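Local coordinates for methylxanthine N3-demethylase NdmB (Pseudomonas putida, PDB 6ICL), which catalyses the NADH-dependent N3-demethylation of theobromine and related methylxanthines, releasing formaldehyde, as a Rieske non-heme iron oxygenase, at residues F195-A199 with F200-G204; E325-T328 with S329-S332; V331-A334 with T335-I338. All blocks are in the same frame, centred on the assembly; numbering follows the deposited sequence.

Overall arrangement
The three contacts trace how a Rieske oxygenase sets its mononuclear iron against a neighbouring subunit. Contact 1 (195-204) carries both histidine ligands of that iron, one at each end of the short helix 198-201. Contacts 2 and 3 follow much later in the chain, on the loop that leaves helix 300-319 and enters helix 337-355; they share Val331 and Ser332, and their centres are 11 Å apart. Contact 3 comes to about 5 Å from contact 1 between nearest atoms, without touching it. In contact 3 the side chain of Asp336 is about 13 Å from the bound iron. All three meet the second subunit, whose cluster-pocket residues His84, Arg85, Ser86, His108 and Trp110 are among their partners.

Contact 1: F195-A199 with F200-G204; sequences FSHFA and FVHPG. With FE (Fe (III) ion), chain C.
His197 and His202 meet at a single iron(III) ion, two arms of the two-histidine, one-carboxylate facial triad that Rieske oxygenases use to activate oxygen; Asp314 from helix 300-319 supplies the carboxylate. His197 NE2 lies 2.1 Å from the iron and His202 NE2 1.9 Å, while a water takes a further position. The two imidazoles approach rim to rim, planes 62° apart, because both direct NE2 at the same metal. To reach it, His197 holds CG between its backbone N and carbonyl carbon (chi1 75°), whereas the His202 ring swings back beside its own backbone N.

Around this first shell the packing is aromatic and aliphatic. His202 sends its edge at the face of Phe198 in a T-shaped pair, centroids 5.2 Å apart, and Val201 CB sits against the edge of the His197 ring, 3.6 Å from CD2. Farther out, ND1 of His197 is hydrogen-bonded to Asp194 and ND1 of His202 to Glu313; with NE2 on the metal and ND1 on a carboxylate, each ring is held at both nitrogens and its rotation is fixed. His108 of the second subunit, from its cluster pocket, packs on His197.

The backbone completes the frame. His202 N bonds to Phe198 O, and His197 O accepts two N-H groups: Val201 N almost head-on at 2.8 Å, and Phe200 N at 3.1 Å from above the carbonyl plane.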
ATOM      1  N   PHE A 195      19.971 -26.943 -21.440  1.00 42.42           N
ATOM      2  CA  PHE A 195      20.922 -27.146 -20.347  1.00 43.07           C
ATOM      3  C   PHE A 195      22.037 -26.118 -20.313  1.00 43.42           C
ATOM      4  O   PHE A 195      22.643 -25.916 -19.252  1.00 41.80           O
ATOM      5  CB  PHE A 195      21.572 -28.535 -20.444  1.00 49.53           C
ATOM      6  CG  PHE A 195      20.769 -29.629 -19.821  1.00 44.74           C
ATOM      7  CD1 PHE A 195      20.931 -29.944 -18.486  1.00 51.66           C
ATOM      8  CD2 PHE A 195      19.861 -30.349 -20.568  1.00 49.22           C
ATOM      9  CE1 PHE A 195      20.188 -30.961 -17.901  1.00 46.57           C
ATOM     10  CE2 PHE A 195      19.112 -31.369 -19.990  1.00 50.03           C
ATOM     11  CZ  PHE A 195      19.283 -31.672 -18.650  1.00 48.40           C
ATOM     12  N   SER A 196      22.340 -25.471 -21.436  1.00 42.21           N
ATOM     13  CA  SER A 196      23.501 -24.591 -21.444  1.00 40.75           C
ATOM     14  C   SER A 196      23.336 -23.363 -20.554  1.00 46.83           C
ATOM     15  O   SER A 196      24.332 -22.682 -20.298  1.00 41.59           O
ATOM     16  CB  SER A 196      23.817 -24.157 -22.869  1.00 43.24           C
ATOM     17  OG  SER A 196      22.767 -23.394 -23.402  1.00 49.83           O
ATOM     18  N   HIS A 197      22.130 -23.065 -20.049  1.00 40.07           N
ATOM     19  CA  HIS A 197      22.003 -21.920 -19.153  1.00 39.27           C
ATOM     20  C   HIS A 197      22.241 -22.255 -17.680  1.00 41.10           C
ATOM     21  O   HIS A 197      22.289 -21.325 -16.864  1.00 40.56           O
ATOM     22  CB  HIS A 197      20.620 -21.255 -19.306  1.00 37.71           C
ATOM     23  CG  HIS A 197      19.497 -22.016 -18.669  1.00 40.37           C
ATOM     24  ND1 HIS A 197      18.798 -23.005 -19.329  1.00 40.33           N
ATOM     25  CD2 HIS A 197      18.934 -21.915 -17.440  1.00 39.50           C
ATOM     26  CE1 HIS A 197      17.865 -23.491 -18.528  1.00 42.68           C
ATOM     27  NE2 HIS A 197      17.928 -22.847 -17.374  1.00 42.24           N
ATOM     28  N   PHE A 198      22.394 -23.544 -17.312  1.00 41.37           N
ATOM     29  CA  PHE A 198      22.510 -23.907 -15.893  1.00 38.68           C
ATOM     30  C   PHE A 198      23.677 -23.200 -15.212  1.00 44.05           C
ATOM     31  O   PHE A 198      23.551 -22.747 -14.064  1.00 40.46           O
ATOM     32  CB  PHE A 198      22.680 -25.420 -15.715  1.00 45.88           C
ATOM     33  CG  PHE A 198      21.414 -26.199 -15.859  1.00 44.74           C
ATOM     34  CD1 PHE A 198      20.345 -25.698 -16.594  1.00 43.42           C
ATOM     35  CD2 PHE A 198      21.284 -27.441 -15.257  1.00 47.31           C
ATOM     36  CE1 PHE A 198      19.166 -26.423 -16.731  1.00 44.20           C
ATOM     37  CE2 PHE A 198      20.124 -28.166 -15.398  1.00 44.25           C
ATOM     38  CZ  PHE A 198      19.060 -27.655 -16.144  1.00 45.51           C
ATOM     39  N   ALA A 199      24.835 -23.116 -15.885  1.00 40.51           N
ATOM     40  CA  ALA A 199      26.013 -22.559 -15.214  1.00 40.77           C
ATOM     41  C   ALA A 199      25.801 -21.100 -14.834  1.00 41.72           C
ATOM     42  O   ALA A 199      26.397 -20.610 -13.861  1.00 38.13           O
ATOM     43  CB  ALA A 199      27.250 -22.706 -16.109  1.00 43.78           C
ATOM     44  N   PHE A 200      24.929 -20.401 -15.557  1.00 38.02           N
ATOM     45  CA  PHE A 200      24.751 -18.971 -15.339  1.00 40.39           C
ATOM     46  C   PHE A 200      23.469 -18.642 -14.593  1.00 40.21           C
ATOM     47  O   PHE A 200      23.460 -17.722 -13.766  1.00 38.66           O
ATOM     48  CB  PHE A 200      24.826 -18.251 -16.700  1.00 40.24           C
ATOM     49  CG  PHE A 200      26.009 -18.733 -17.527  1.00 42.90           C
ATOM     50  CD1 PHE A 200      27.293 -18.252 -17.268  1.00 38.91           C
ATOM     51  CD2 PHE A 200      25.853 -19.748 -18.474  1.00 44.96           C
ATOM     52  CE1 PHE A 200      28.401 -18.753 -17.978  1.00 41.97           C
ATOM     53  CE2 PHE A 200      26.953 -20.247 -19.190  1.00 41.59           C
ATOM     54  CZ  PHE A 200      28.211 -19.748 -18.948  1.00 43.86           C
ATOM     55  N   VAL A 201      22.389 -19.375 -14.855  1.00 39.38           N
ATOM     56  CA  VAL A 201      21.119 -19.109 -14.179  1.00 38.91           C
ATOM     57  C   VAL A 201      21.000 -19.906 -12.881  1.00 40.00           C
ATOM     58  O   VAL A 201      20.457 -19.405 -11.888  1.00 38.33           O
ATOM     59  CB  VAL A 201      19.945 -19.411 -15.133  1.00 34.69           C
ATOM     60  CG1 VAL A 201      18.580 -19.189 -14.429  1.00 34.34           C
ATOM     61  CG2 VAL A 201      20.053 -18.564 -16.401  1.00 32.17           C
ATOM     62  N   HIS A 202      21.525 -21.145 -12.862  1.00 36.08           N
ATOM     63  CA  HIS A 202      21.326 -22.072 -11.746  1.00 39.39           C
ATOM     64  C   HIS A 202      22.626 -22.519 -11.073  1.00 44.55           C
ATOM     65  O   HIS A 202      22.716 -23.682 -10.670  1.00 46.56           O
ATOM     66  CB  HIS A 202      20.583 -23.335 -12.226  1.00 36.29           C
ATOM     67  CG  HIS A 202      19.286 -23.071 -12.940  1.00 38.44           C
ATOM     68  ND1 HIS A 202      18.229 -22.400 -12.351  1.00 33.29           N
ATOM     69  CD2 HIS A 202      18.868 -23.400 -14.190  1.00 39.59           C
ATOM     70  CE1 HIS A 202      17.220 -22.329 -13.209  1.00 35.54           C
ATOM     71  NE2 HIS A 202      17.583 -22.916 -14.341  1.00 33.46           N
ATOM     72  N   PRO A 203      23.647 -21.666 -10.904  1.00 47.37           N
ATOM     73  CA  PRO A 203      24.958 -22.216 -10.497  1.00 50.24           C
ATOM     74  C   PRO A 203      24.944 -22.938  -9.154  1.00 56.54           C
ATOM     75  O   PRO A 203      25.530 -24.021  -9.038  1.00 63.81           O
ATOM     76  CB  PRO A 203      25.871 -20.981 -10.473  1.00 46.30           C
ATOM     77  CG  PRO A 203      24.954 -19.823 -10.285  1.00 49.60           C
ATOM     78  CD  PRO A 203      23.686 -20.197 -11.017  1.00 45.30           C
ATOM     79  N   GLY A 204      24.283 -22.394  -8.143  1.00 56.92           N
ATOM     80  CA  GLY A 204      24.243 -23.093  -6.875  1.00 58.44           C
ATOM     81  C   GLY A 204      23.070 -24.034  -6.677  1.00 55.96           C
ATOM     82  O   GLY A 204      22.848 -24.503  -5.555  1.00 58.41           O
TER
HETATM   83 FE    FE C 401      16.473 -23.074 -15.868  1.00 32.65          FE
HETATM   84  O   HOH W   1      15.480 -24.877 -16.146  1.00 39.71           O

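Contact 2: E325-T328 with S329-S332; sequences EIQT and SEVS
Glu330 turns CG back beside its own backbone N (chi1 -80°) and then runs out extended (chi2 162°), which carries its carboxylate across to the main chain of Gln327. Gln327 also places CG beside its backbone N, but bends at the next bond (chi2 -70°), folding its amide back toward Glu325. The two side chains cross at an angle, closest at Gln327 CB and Glu330 OE1, 3.8 Å.

The carboxylate is held by a nearly straight bond from Gln327 N to Glu330 OE1, 3.0 Å, with the N-H arriving from above the carboxylate plane. Between these residues the chain makes a type I beta turn, Gln327 to Glu330, closed only weakly by Glu330 N and Gln327 O at 3.4 Å. Side chain and main chain thus bridge the same two residues in opposite senses, and the carboxylate bond is the shorter of the pair.

Just before the turn, Gln327 NE2 reaches back to Glu325 O at 3.1 Å, lying above that carbonyl's plane while the acceptor stays close to the plane of the amide. The bond spans the extended residues that lead into the turn. Outside it, Glu330 forms salt bridges through OE2 with Arg343 and through OE1 with Arg187, tying the loop to helices 337-355 and 185-192. Gln327 and Ser329 pack on Arg81 of the second subunit.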
ATOM      1  N   GLU A 325       8.301 -11.923 -28.527  1.00 40.06           N
ATOM      2  CA  GLU A 325       8.182 -12.838 -29.650  1.00 39.31           C
ATOM      3  C   GLU A 325       9.556 -13.244 -30.165  1.00 42.37           C
ATOM      4  O   GLU A 325      10.480 -12.426 -30.223  1.00 43.93           O
ATOM      5  CB  GLU A 325       7.374 -12.187 -30.770  1.00 35.54           C
ATOM      6  CG  GLU A 325       5.868 -12.203 -30.517  1.00 42.04           C
ATOM      7  CD  GLU A 325       5.281 -13.608 -30.599  1.00 45.48           C
ATOM      8  OE1 GLU A 325       5.861 -14.459 -31.305  1.00 45.02           O
ATOM      9  OE2 GLU A 325       4.243 -13.872 -29.961  1.00 46.23           O
ATOM     10  N   ILE A 326       9.685 -14.528 -30.513  1.00 38.94           N
ATOM     11  CA  ILE A 326      10.888 -15.019 -31.189  1.00 46.31           C
ATOM     12  C   ILE A 326      11.167 -14.149 -32.404  1.00 45.40           C
ATOM     13  O   ILE A 326      10.272 -13.917 -33.224  1.00 45.80           O
ATOM     14  CB  ILE A 326      10.697 -16.488 -31.614  1.00 47.31           C
ATOM     15  CG1 ILE A 326      10.374 -17.378 -30.422  1.00 48.32           C
ATOM     16  CG2 ILE A 326      11.925 -16.999 -32.343  1.00 51.33           C
ATOM     17  CD1 ILE A 326      11.329 -17.237 -29.310  1.00 44.34           C
ATOM     18  N   GLN A 327      12.408 -13.682 -32.541  1.00 46.45           N
ATOM     19  CA  GLN A 327      12.795 -12.848 -33.678  1.00 50.74           C
ATOM     20  C   GLN A 327      13.696 -13.612 -34.644  1.00 49.52           C
ATOM     21  O   GLN A 327      14.489 -14.464 -34.238  1.00 47.07           O
ATOM     22  CB  GLN A 327      13.517 -11.585 -33.214  1.00 46.70           C
ATOM     23  CG  GLN A 327      12.721 -10.735 -32.274  1.00 49.07           C
ATOM     24  CD  GLN A 327      11.559 -10.082 -32.967  1.00 54.34           C
ATOM     25  OE1 GLN A 327      11.748  -9.272 -33.875  1.00 58.99           O
ATOM     26  NE2 GLN A 327      10.340 -10.438 -32.559  1.00 49.75           N
ATOM     27  N   THR A 328      13.588 -13.274 -35.935  1.00 52.78           N
ATOM     28  CA  THR A 328      14.396 -13.957 -36.949  1.00 53.55           C
ATOM     29  C   THR A 328      15.885 -13.634 -36.816  1.00 50.17           C
ATOM     30  O   THR A 328      16.731 -14.431 -37.237  1.00 56.03           O
ATOM     31  CB  THR A 328      13.912 -13.581 -38.352  1.00 56.53           C
ATOM     32  OG1 THR A 328      13.975 -12.155 -38.496  1.00 61.64           O
ATOM     33  CG2 THR A 328      12.476 -14.031 -38.568  1.00 53.18           C
ATOM     34  N   SER A 329      16.226 -12.486 -36.233  1.00 53.40           N
ATOM     35  CA  SER A 329      17.617 -12.070 -36.113  1.00 52.16           C
ATOM     36  C   SER A 329      18.382 -12.776 -34.996  1.00 55.12           C
ATOM     37  O   SER A 329      19.593 -12.559 -34.876  1.00 51.68           O
ATOM     38  CB  SER A 329      17.685 -10.567 -35.862  1.00 51.55           C
ATOM     39  OG  SER A 329      17.386 -10.284 -34.504  1.00 59.98           O
ATOM     40  N   GLU A 330      17.726 -13.579 -34.157  1.00 47.88           N
ATOM     41  CA  GLU A 330      18.437 -14.231 -33.061  1.00 46.23           C
ATOM     42  C   GLU A 330      19.473 -15.214 -33.607  1.00 46.64           C
ATOM     43  O   GLU A 330      19.243 -15.891 -34.611  1.00 44.21           O
ATOM     44  CB  GLU A 330      17.448 -14.937 -32.126  1.00 41.91           C
ATOM     45  CG  GLU A 330      16.749 -13.983 -31.138  1.00 45.71           C
ATOM     46  CD  GLU A 330      15.478 -14.592 -30.529  1.00 46.10           C
ATOM     47  OE1 GLU A 330      14.478 -13.874 -30.352  1.00 52.04           O
ATOM     48  OE2 GLU A 330      15.456 -15.806 -30.278  1.00 48.43           O
ATOM     49  N   VAL A 331      20.627 -15.280 -32.953  1.00 44.07           N
ATOM     50  CA  VAL A 331      21.776 -16.011 -33.484  1.00 43.46           C
ATOM     51  C   VAL A 331      21.826 -17.372 -32.807  1.00 43.22           C
ATOM     52  O   VAL A 331      22.105 -17.463 -31.607  1.00 43.43           O
ATOM     53  CB  VAL A 331      23.087 -15.242 -33.268  1.00 44.25           C
ATOM     54  CG1 VAL A 331      24.272 -16.117 -33.673  1.00 46.06           C
ATOM     55  CG2 VAL A 331      23.079 -13.919 -34.036  1.00 39.79           C
ATOM     56  N   SER A 332      21.595 -18.437 -33.570  1.00 42.93           N
ATOM     57  CA  SER A 332      21.677 -19.803 -33.058  1.00 43.81           C
ATOM     58  C   SER A 332      23.038 -20.433 -33.341  1.00 47.23           C
ATOM     59  O   SER A 332      23.589 -20.291 -34.438  1.00 50.16           O
ATOM     60  CB  SER A 332      20.576 -20.669 -33.662  1.00 42.48           C
ATOM     61  OG  SER A 332      19.309 -20.132 -33.340  1.00 42.56           O
TER

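Contact 3: V331-A334 with T335-I338; sequences VSVA and TDKI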
ATOM      1  N   VAL A 331      20.627 -15.280 -32.953  1.00 44.07           N
ATOM      2  CA  VAL A 331      21.776 -16.011 -33.484  1.00 43.46           C
ATOM      3  C   VAL A 331      21.826 -17.372 -32.807  1.00 43.22           C
ATOM      4  O   VAL A 331      22.105 -17.463 -31.607  1.00 43.43           O
ATOM      5  CB  VAL A 331      23.087 -15.242 -33.268  1.00 44.25           C
ATOM      6  CG1 VAL A 331      24.272 -16.117 -33.673  1.00 46.06           C
ATOM      7  CG2 VAL A 331      23.079 -13.919 -34.036  1.00 39.79           C
ATOM      8  N   SER A 332      21.595 -18.437 -33.570  1.00 42.93           N
ATOM      9  CA  SER A 332      21.677 -19.803 -33.058  1.00 43.81           C
ATOM     10  C   SER A 332      23.038 -20.433 -33.341  1.00 47.23           C
ATOM     11  O   SER A 332      23.589 -20.291 -34.438  1.00 50.16           O
ATOM     12  CB  SER A 332      20.576 -20.669 -33.662  1.00 42.48           C
ATOM     13  OG  SER A 332      19.309 -20.132 -33.340  1.00 42.56           O
ATOM     14  N   VAL A 333      23.565 -21.145 -32.343  1.00 47.41           N
ATOM     15  CA  VAL A 333      24.804 -21.908 -32.471  1.00 50.11           C
ATOM     16  C   VAL A 333      24.477 -23.395 -32.382  1.00 52.09           C
ATOM     17  O   VAL A 333      23.307 -23.782 -32.243  1.00 46.28           O
ATOM     18  CB  VAL A 333      25.847 -21.500 -31.406  1.00 45.60           C
ATOM     19  CG1 VAL A 333      26.276 -20.062 -31.614  1.00 50.90           C
ATOM     20  CG2 VAL A 333      25.299 -21.685 -29.989  1.00 48.38           C
ATOM     21  N   ALA A 334      25.516 -24.238 -32.435  1.00 53.17           N
ATOM     22  CA  ALA A 334      25.307 -25.676 -32.579  1.00 51.00           C
ATOM     23  C   ALA A 334      24.527 -26.250 -31.410  1.00 48.16           C
ATOM     24  O   ALA A 334      23.674 -27.129 -31.590  1.00 47.26           O
ATOM     25  CB  ALA A 334      26.654 -26.391 -32.720  1.00 51.61           C
ATOM     26  N   THR A 335      24.798 -25.767 -30.202  1.00 52.90           N
ATOM     27  CA  THR A 335      24.102 -26.312 -29.047  1.00 49.90           C
ATOM     28  C   THR A 335      22.628 -25.900 -28.971  1.00 46.68           C
ATOM     29  O   THR A 335      21.956 -26.344 -28.041  1.00 47.93           O
ATOM     30  CB  THR A 335      24.821 -25.903 -27.761  1.00 53.17           C
ATOM     31  OG1 THR A 335      25.175 -24.521 -27.836  1.00 49.06           O
ATOM     32  CG2 THR A 335      26.080 -26.744 -27.550  1.00 56.46           C
ATOM     33  N   ASP A 336      22.096 -25.110 -29.909  1.00 46.08           N
ATOM     34  CA  ASP A 336      20.675 -24.766 -29.901  1.00 45.02           C
ATOM     35  C   ASP A 336      19.840 -25.681 -30.793  1.00 44.05           C
ATOM     36  O   ASP A 336      18.707 -25.328 -31.148  1.00 43.89           O
ATOM     37  CB  ASP A 336      20.470 -23.315 -30.325  1.00 41.35           C
ATOM     38  CG  ASP A 336      21.247 -22.324 -29.462  1.00 40.68           C
ATOM     39  OD1 ASP A 336      21.311 -22.486 -28.227  1.00 38.33           O
ATOM     40  OD2 ASP A 336      21.799 -21.361 -30.032  1.00 40.84           O
ATOM     41  N   LYS A 337      20.361 -26.865 -31.124  1.00 39.29           N
ATOM     42  CA  LYS A 337      19.699 -27.772 -32.065  1.00 43.99           C
ATOM     43  C   LYS A 337      18.224 -27.997 -31.711  1.00 42.06           C
ATOM     44  O   LYS A 337      17.339 -27.902 -32.572  1.00 39.96           O
ATOM     45  CB  LYS A 337      20.470 -29.103 -32.082  1.00 42.03           C
ATOM     46  CG  LYS A 337      20.012 -30.174 -33.070  1.00 47.11           C
ATOM     47  CD  LYS A 337      20.908 -31.419 -32.898  1.00 57.89           C
ATOM     48  CE  LYS A 337      20.954 -32.302 -34.142  1.00 59.94           C
ATOM     49  NZ  LYS A 337      19.575 -32.506 -34.661  1.00 62.84           N
ATOM     50  N   ILE A 338      17.942 -28.309 -30.447  1.00 40.12           N
ATOM     51  CA  ILE A 338      16.551 -28.490 -30.018  1.00 42.28           C
ATOM     52  C   ILE A 338      15.733 -27.239 -30.304  1.00 36.46           C
ATOM     53  O   ILE A 338      14.654 -27.298 -30.903  1.00 39.89           O
ATOM     54  CB  ILE A 338      16.501 -28.856 -28.526  1.00 40.57           C
ATOM     55  CG1 ILE A 338      17.141 -30.228 -28.300  1.00 40.47           C
ATOM     56  CG2 ILE A 338      15.074 -28.804 -28.024  1.00 41.36           C
ATOM     57  CD1 ILE A 338      17.528 -30.473 -26.843  1.00 43.20           C
TER
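Asp336 reaches back over the preceding loop to Val333, and the two residues are joined by a reciprocal pair of hydrogen bonds about a single 3-10 turn that leads into helix 337-355. Val333 N donates to Asp336 OD2 at 2.9 Å, on the anti side of the oxygen and 34° out of the carboxylate plane; Asp336 N returns a bond to Val333 O, also 2.9 Å, from above the carbonyl plane. The carboxylate can reach Val333 because CG stands beside the backbone N of Asp336 (chi1 -56°). This is the tight side of the turn: OD2 also lies 3.4 Å from Ser332 CA and 3.5 Å from Val333 CG2, so carbon packs against OD2 beside its polar partners. Val333 CG2 touches Thr335 OG1 as well, at 3.6 Å, the two side chains running alongside one another in the same direction.

The other side is looser. Ala334 is exposed, and Ala334 O receives a weak bond from Lys337 N, 3.4 Å long and bent to 133°, where helix 337-355 begins. Lys337 itself extends away from the loop to a salt bridge with Glu370.

Asp336 stands at the N-cap position yet makes no capping bond, its carboxylate being turned to Val333 N instead. OD2 is also hydrogen-bonded to His84 NE2 of the second subunit. Shared between these two donors, the one oxygen ties the start of helix 337-355 to the neighbouring Rieske domain.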